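Local structure of metallo-beta-lactamase (Serratia marcescens, 6K4X) at residues Q9-T13 with N54-M58; V65-S70 with T88-A94; L176-S180 with R252-R256. The protein hydrolyses the amide bond of beta-lactam antibiotics at a two-zinc site, as a subclass B3 metallo-beta-lactamase, here blocked by 4-amino-2-sulfanylbenzoic acid. All coordinates share one frame; numbering follows the deposited sequence. Where two conformers were deposited one is given.

Contact 1: Q9-T13 with N54-M58; sequences QQPFT and NIRAM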
# COMPACT_ATOMS: atom_id res chain seq x y z
N GLN A 9 15.45 -5.54 5.37
CA GLN A 9 15.19 -6.29 4.14
C GLN A 9 16.01 -5.63 3.03
O GLN A 9 15.85 -4.44 2.77
CB GLN A 9 13.70 -6.29 3.80
CG GLN A 9 13.39 -6.79 2.40
CD GLN A 9 13.74 -8.24 2.20
OE1 GLN A 9 13.32 -9.10 2.99
NE2 GLN A 9 14.48 -8.53 1.14
N GLN A 10 16.93 -6.38 2.44
CA GLN A 10 17.79 -5.79 1.42
C GLN A 10 16.87 -5.39 0.27
O GLN A 10 16.10 -6.21 -0.24
CB GLN A 10 18.84 -6.80 0.95
CG GLN A 10 19.90 -6.19 0.04
CD GLN A 10 20.81 -5.23 0.78
OE1 GLN A 10 21.10 -5.43 1.97
NE2 GLN A 10 21.27 -4.21 0.09
N PRO A 11 16.94 -4.14 -0.22
CA PRO A 11 16.01 -3.71 -1.27
C PRO A 11 16.39 -4.31 -2.63
O PRO A 11 17.49 -4.78 -2.83
CB PRO A 11 16.13 -2.18 -1.24
CG PRO A 11 17.56 -1.97 -0.77
CD PRO A 11 17.78 -3.04 0.27
N PHE A 12 15.42 -4.27 -3.55
CA PHE A 12 15.61 -4.92 -4.82
C PHE A 12 14.68 -4.29 -5.84
O PHE A 12 13.60 -3.77 -5.52
CB PHE A 12 15.33 -6.43 -4.73
CG PHE A 12 14.00 -6.85 -4.17
CD1 PHE A 12 13.81 -6.87 -2.80
CD2 PHE A 12 12.94 -7.22 -4.99
CE1 PHE A 12 12.60 -7.27 -2.27
CE2 PHE A 12 11.73 -7.62 -4.45
CZ PHE A 12 11.55 -7.62 -3.09
N THR A 13 15.12 -4.34 -7.10
CA THR A 13 14.30 -3.81 -8.19
C THR A 13 13.33 -4.89 -8.65
O THR A 13 13.72 -6.02 -8.92
CB THR A 13 15.17 -3.32 -9.35
OG1 THR A 13 15.98 -2.27 -8.83
CG2 THR A 13 14.35 -2.87 -10.54
N ASN A 54 17.23 1.79 2.89
CA ASN A 54 16.99 1.03 1.70
C ASN A 54 16.99 1.94 0.47
O ASN A 54 17.51 1.58 -0.58
CB ASN A 54 15.70 0.23 1.83
CG ASN A 54 15.80 -0.97 2.74
OD1 ASN A 54 16.91 -1.39 3.11
ND2 ASN A 54 14.67 -1.58 3.06
N ILE A 55 16.35 3.11 0.58
CA ILE A 55 16.32 4.04 -0.53
C ILE A 55 17.75 4.44 -0.87
O ILE A 55 18.14 4.49 -2.05
CB ILE A 55 15.44 5.25 -0.18
CG1 ILE A 55 13.96 4.84 -0.10
CG2 ILE A 55 15.66 6.39 -1.15
CD1 ILE A 55 13.07 5.87 0.52
N ARG A 56 18.55 4.77 0.15
CA ARG A 56 19.95 5.14 -0.09
C ARG A 56 20.72 3.96 -0.71
O ARG A 56 21.56 4.16 -1.59
CB ARG A 56 20.59 5.66 1.20
CG ARG A 56 19.98 6.95 1.72
CD ARG A 56 20.80 7.55 2.84
NE ARG A 56 20.99 6.68 4.00
CZ ARG A 56 20.21 6.65 5.07
NH1 ARG A 56 19.29 7.59 5.23
NH2 ARG A 56 20.35 5.71 6.00
N ALA A 57 20.45 2.75 -0.25
CA ALA A 57 21.15 1.57 -0.77
C ALA A 57 20.85 1.36 -2.26
O ALA A 57 21.67 0.77 -2.97
CB ALA A 57 20.81 0.35 0.04
N MET A 58 19.71 1.85 -2.74
CA MET A 58 19.36 1.76 -4.16
C MET A 58 19.92 2.95 -4.93
O MET A 58 19.71 3.07 -6.14
CB MET A 58 17.84 1.67 -4.32
CG MET A 58 17.26 0.39 -3.71
SD MET A 58 17.96 -1.16 -4.37
CE MET A 58 17.21 -1.22 -5.99
O HOH W 1 17.23 -3.14 5.21

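Contact 2: V65-S70 with T88-A94; sequences VKYILS and TGATVLA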
# COMPACT_ATOMS: atom_id res chain seq x y z
N VAL A 65 12.84 12.47 -2.83
CA VAL A 65 11.50 11.89 -2.71
C VAL A 65 10.50 13.03 -2.51
O VAL A 65 10.57 13.76 -1.52
CB VAL A 65 11.43 10.91 -1.53
CG1 VAL A 65 10.02 10.36 -1.38
CG2 VAL A 65 12.44 9.78 -1.64
N LYS A 66 9.59 13.20 -3.47
CA LYS A 66 8.73 14.37 -3.50
C LYS A 66 7.32 14.10 -2.98
O LYS A 66 6.68 15.03 -2.49
CB LYS A 66 8.66 14.94 -4.91
CG LYS A 66 10.01 15.33 -5.49
CD LYS A 66 10.89 16.16 -4.58
CE LYS A 66 12.20 16.53 -5.23
NZ LYS A 66 13.09 17.28 -4.33
N TYR A 67 6.86 12.86 -3.11
CA TYR A 67 5.54 12.46 -2.62
C TYR A 67 5.69 11.14 -1.87
O TYR A 67 6.48 10.28 -2.29
CB TYR A 67 4.54 12.23 -3.76
CG TYR A 67 4.12 13.49 -4.47
CD1 TYR A 67 3.32 14.40 -3.84
CD2 TYR A 67 4.51 13.75 -5.77
CE1 TYR A 67 2.89 15.56 -4.46
CE2 TYR A 67 4.10 14.92 -6.42
CZ TYR A 67 3.29 15.83 -5.76
OH TYR A 67 2.86 16.98 -6.35
N ILE A 68 4.91 10.99 -0.80
CA ILE A 68 4.72 9.72 -0.12
C ILE A 68 3.23 9.41 -0.26
O ILE A 68 2.39 10.18 0.22
CB ILE A 68 5.14 9.79 1.35
CG1 ILE A 68 6.61 10.17 1.50
CG2 ILE A 68 4.84 8.48 2.05
CD1 ILE A 68 7.02 10.61 2.89
N LEU A 69 2.92 8.27 -0.85
CA LEU A 69 1.56 7.83 -1.08
C LEU A 69 1.18 6.83 -0.00
O LEU A 69 1.92 5.89 0.22
CB LEU A 69 1.45 7.19 -2.46
CG LEU A 69 2.02 8.01 -3.61
CD1 LEU A 69 1.75 7.31 -4.93
CD2 LEU A 69 1.48 9.43 -3.62
N SER A 70 -0.00 6.99 0.60
CA SER A 70 -0.47 6.10 1.65
C SER A 70 -1.54 5.17 1.10
O SER A 70 -2.53 5.64 0.52
CB SER A 70 -1.01 6.92 2.80
OG SER A 70 -1.60 6.08 3.80
N THR A 88 12.44 13.65 4.09
CA THR A 88 12.40 13.88 2.66
C THR A 88 11.92 15.29 2.32
O THR A 88 12.30 15.81 1.27
CB THR A 88 11.47 12.88 1.95
OG1 THR A 88 10.15 13.00 2.50
CG2 THR A 88 11.98 11.46 2.09
N GLY A 89 11.04 15.85 3.15
CA GLY A 89 10.29 17.06 2.82
C GLY A 89 9.09 16.79 1.93
O GLY A 89 8.46 17.75 1.47
N ALA A 90 8.75 15.52 1.67
CA ALA A 90 7.71 15.15 0.72
C ALA A 90 6.33 15.58 1.22
O ALA A 90 6.09 15.78 2.41
CB ALA A 90 7.75 13.65 0.49
N THR A 91 5.41 15.65 0.27
CA THR A 91 3.99 15.77 0.54
C THR A 91 3.38 14.38 0.63
O THR A 91 3.70 13.51 -0.20
CB THR A 91 3.29 16.58 -0.54
OG1 THR A 91 3.86 17.89 -0.50
CG2 THR A 91 1.79 16.67 -0.36
N VAL A 92 2.54 14.15 1.63
CA VAL A 92 1.87 12.88 1.83
C VAL A 92 0.48 12.94 1.20
O VAL A 92 -0.29 13.85 1.50
CB VAL A 92 1.77 12.58 3.34
CG1 VAL A 92 1.04 11.28 3.59
CG2 VAL A 92 3.15 12.58 3.99
N LEU A 93 0.15 11.96 0.35
CA LEU A 93 -1.13 11.93 -0.32
C LEU A 93 -1.91 10.70 0.12
O LEU A 93 -1.37 9.61 0.22
CB LEU A 93 -0.94 11.90 -1.83
CG LEU A 93 -0.19 13.08 -2.41
CD1 LEU A 93 -0.04 12.94 -3.91
CD2 LEU A 93 -0.85 14.40 -2.09
N ALA A 94 -3.22 10.88 0.34
CA ALA A 94 -4.05 9.84 0.87
C ALA A 94 -5.50 10.05 0.44
O ALA A 94 -5.93 11.17 0.09
CB ALA A 94 -3.96 9.80 2.37
O HOH W 2 10.80 16.49 -0.94

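Contact 3: L176-S180 with R252-R256; sequences LTAVS and RLETR. With D0U (4-azanyl-2-sulfanyl-benzoic acid), chain E; SO4 (sulfate ion), chain G.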
# COMPACT_ATOMS: atom_id res chain seq x y z
N LEU A 176 -7.62 -5.39 1.58
CA LEU A 176 -9.05 -5.53 1.35
C LEU A 176 -9.69 -6.42 2.42
O LEU A 176 -10.70 -7.09 2.15
CB LEU A 176 -9.28 -6.13 -0.03
CG LEU A 176 -8.66 -5.37 -1.20
CD1 LEU A 176 -8.97 -6.08 -2.50
CD2 LEU A 176 -9.11 -3.92 -1.24
N THR A 177 -9.10 -6.46 3.62
CA THR A 177 -9.42 -7.46 4.62
C THR A 177 -10.48 -6.95 5.60
O THR A 177 -10.35 -5.90 6.23
CB THR A 177 -8.15 -7.84 5.36
OG1 THR A 177 -7.55 -6.64 5.84
CG2 THR A 177 -7.19 -8.62 4.49
N ALA A 178 -11.48 -7.79 5.81
CA ALA A 178 -12.51 -7.62 6.84
C ALA A 178 -11.96 -8.18 8.15
O ALA A 178 -11.80 -9.41 8.34
CB ALA A 178 -13.78 -8.33 6.44
N VAL A 179 -11.56 -7.27 9.04
CA VAL A 179 -11.00 -7.62 10.37
C VAL A 179 -11.54 -6.58 11.34
O VAL A 179 -11.80 -5.45 10.97
CB VAL A 179 -9.46 -7.65 10.33
CG1 VAL A 179 -8.90 -6.37 9.75
CG2 VAL A 179 -8.77 -7.93 11.65
N SER A 180 -11.77 -6.96 12.59
CA SER A 180 -12.40 -6.01 13.50
C SER A 180 -12.01 -6.29 14.94
O SER A 180 -11.48 -7.33 15.28
CB SER A 180 -13.89 -6.06 13.37
OG SER A 180 -14.43 -7.23 14.00
N ARG A 252 -12.75 -13.75 2.60
CA ARG A 252 -12.61 -13.41 4.01
C ARG A 252 -13.89 -12.73 4.50
O ARG A 252 -14.36 -13.02 5.61
CB ARG A 252 -11.39 -12.51 4.20
CG ARG A 252 -11.10 -12.15 5.65
CD ARG A 252 -9.75 -11.47 5.78
NE ARG A 252 -9.44 -11.22 7.18
CZ ARG A 252 -8.24 -11.08 7.69
NH1 ARG A 252 -7.17 -11.19 6.91
NH2 ARG A 252 -8.12 -10.77 8.96
N LEU A 253 -14.46 -11.84 3.70
CA LEU A 253 -15.71 -11.20 4.11
C LEU A 253 -16.85 -12.22 4.15
O LEU A 253 -17.63 -12.20 5.11
CB LEU A 253 -16.05 -10.05 3.18
CG LEU A 253 -17.40 -9.38 3.48
CD1 LEU A 253 -17.43 -8.75 4.86
CD2 LEU A 253 -17.69 -8.31 2.43
N GLU A 254 -16.96 -13.10 3.16
CA GLU A 254 -18.06 -14.04 3.17
C GLU A 254 -17.95 -15.00 4.35
O GLU A 254 -18.95 -15.32 5.00
CB GLU A 254 -18.16 -14.79 1.85
CG GLU A 254 -18.67 -13.89 0.72
CD GLU A 254 -19.99 -13.16 0.99
OE1 GLU A 254 -20.85 -13.69 1.75
OE2 GLU A 254 -20.20 -12.05 0.47
N THR A 255 -16.74 -15.44 4.65
CA THR A 255 -16.54 -16.28 5.82
C THR A 255 -16.98 -15.54 7.09
O THR A 255 -17.61 -16.11 7.99
CB THR A 255 -15.07 -16.74 5.92
OG1 THR A 255 -14.76 -17.62 4.84
CG2 THR A 255 -14.79 -17.50 7.19
N ARG A 256 -16.60 -14.28 7.20
CA ARG A 256 -16.94 -13.46 8.38
C ARG A 256 -18.45 -13.28 8.50
O ARG A 256 -19.02 -13.50 9.58
CB ARG A 256 -16.24 -12.11 8.28
CG ARG A 256 -16.61 -11.14 9.39
CD ARG A 256 -16.34 -11.68 10.80
NE ARG A 256 -16.77 -10.73 11.82
CZ ARG A 256 -16.00 -9.86 12.45
NH1 ARG A 256 -14.71 -9.77 12.18
NH2 ARG A 256 -16.55 -9.05 13.34
O2 D0U E . -3.55 -4.71 6.36
C7 D0U E . -4.25 -5.69 6.70
O1 D0U E . -4.80 -6.45 5.85
C3 D0U E . -4.48 -6.01 8.13
C2 D0U E . -5.06 -7.28 8.40
C4 D0U E . -4.14 -5.15 9.19
S1 D0U E . -3.34 -3.64 9.14
C5 D0U E . -4.45 -5.59 10.50
C6 D0U E . -5.04 -6.83 10.76
N1 D0U E . -5.30 -7.24 12.06
C1 D0U E . -5.31 -7.66 9.71
S SO4 G . -6.59 -13.40 4.10
O1 SO4 G . -7.89 -14.03 3.96
O2 SO4 G . -6.66 -11.93 4.13
O3 SO4 G . -6.00 -13.87 5.39
O4 SO4 G . -5.70 -13.84 3.02
O HOH W 3 -13.10 -11.03 10.19

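Contact 1: Q9-T13 with N54-M58
Pro-11 and Asn-54 have the nearest CA atoms across the contact, 5.7 Å apart, where an irregular lead-in to strand 12-15 passes the last turn of helix 47-57. The helix ends here: Met-58 N still donates to Asn-54 O, but Met-58 itself has left the helix. The pyrrolidine ring of Pro-11 points at the helix and shares the larger part of the contact with Met-58. Its CD lies 3.4 Å from Asn-54 OD1, while its CG rests 3.7 Å from Met-58 SD and also touches the methyl of Ala-57. Met-58 runs past the proline in the opposite sense. Bends at chi2 (-57°) and chi3 (-73°) fold its chain back across the ring, so that CE ends 3.3 Å from Thr-13 OG1, a hydroxyl hydrogen-bonded to His-19. The amide of Asn-54 is held from two directions: ND2 donates to Val-21 O, and OD1 accepts from a water, at 2.8 Å, that itself accepts from Gln-9 N. Far from the zinc ions, this is a surface junction of the alpha-beta/beta-alpha metallo-beta-lactamase fold, in which a helix flanking the N-terminal sheet packs against the entry to its outermost strand.

Contact 2: V65-S70 with T88-A94
Tyr-67, Leu-69 and Leu-93 gather on one face of a parallel strand pair, 65-69 beside 91-94. Leu-93 CD1 touches both of the others, 3.7 Å from Tyr-67 CD1 and 3.8 Å from Leu-69 CD2. The leucines lie side by side and point the same way, whereas Leu-93 meets the tyrosine ring at a slant. Tyr-67 keeps CG anti to its carbonyl carbon (chi1 -70°), which lays the ring alongside Thr-91, with CD1 4.0 Å from the threonine CB and Thr-91 O near the ring plane at its edge. The other face carries Ile-68 and Val-92. Ile-68 reaches back along the sheet, CG1 lying 3.8 Å from the methyl of Ala-90, and helix 81-88 covers this side through Met-84, Ile-81 and Gln-85. At the start of the pair, Thr-88 turns CG2 onto Val-65 CB, while its OG1 accepts from Ala-90 N in an ST turn and is also hydrogen-bonded to Met-84 O. At the far end, Ser-70 leads directly into the segment bearing the zinc ligands His-72 and His-74. Four backbone bonds, 2.9 to 3.1 Å long, join the strands: Thr-91 N to Lys-66 O, Ile-68 N to Thr-91 O, Leu-93 N to Ile-68 O, and Ser-70 N to Leu-93 O. They set the register of a right-handed beta-alpha-beta crossover, pairing backbone N-H and C=O groups between the strands, while aliphatic groups meet on the face of Ile-68 and Val-92, and leucines with the Tyr-67 ring and Thr-91 on the other.

Contact 3: L176-S180 with R252-R256
Arg-252 reaches from helix 241-260 over the loop 176-180 with its chain fully extended, and this carries its guanidinium across Thr-177 and Val-179. Thr-177 CB lies 3.6 Å above one face of that group, displaced toward the rim, and Val-179 CB approaches NH2 obliquely. NE makes a weak bond to Ala-178 O (3.2 Å, 135°), and NH1 donates at 2.9 Å to O2 of a sulfate lying at the guanidinium edge, probably from the crystallisation liquor. Thr-177 directs OG1 to the inhibitor carboxylate, 2.8 Å from O1. Val-179 lays CG1 against the inhibitor ring carbons C1 and C6, and CG2 3.6 Å from the amine N1. The loop is therefore one wall of the active-site pocket of this metallo-beta-lactamase: Thr-177 O accepts from the zinc ligand His-150, and Ser-175 OG binds the same inhibitor. One helical turn on, Arg-256 bends at chi2 (58°) and brings the end of its guanidinium to Ser-180. NH2 and NH1 grip OG together, at 2.9 and 3.1 Å, and OG lies close to the guanidinium plane. NE forms a salt bridge with Glu-260, and a water links NH1 to Ala-178 O, which thus meets Arg-252 directly, though weakly, and Arg-256 through the water. Between them the methyl of Ala-178 meets Leu-253 CD1 at 4.0 Å, with Leu-196 of helix 190-205 packed against both residues.

In the fold
From the N terminus, contact 1 forms first, closing a loop of 40 residues that takes in strands 18-20, 29-31 and 37-40 and the start of helix 47-57, and bringing that helix to the edge strand 12-15. Strand 65-69 follows, and contact 2 closes the next, shorter loop through helices 75-78 and 81-88, in the interior of the same seven-stranded sheet; the two contacts come within about 5 Å at their nearest atoms without touching. Contact 3 spans 71 residues and fastens the loop after strand 166-173 of the second sheet to the C-terminal helix 241-260. The three loops run in series, none nesting or crossing. Contact 3 lies on the opposite side of the chain's centre from the other two.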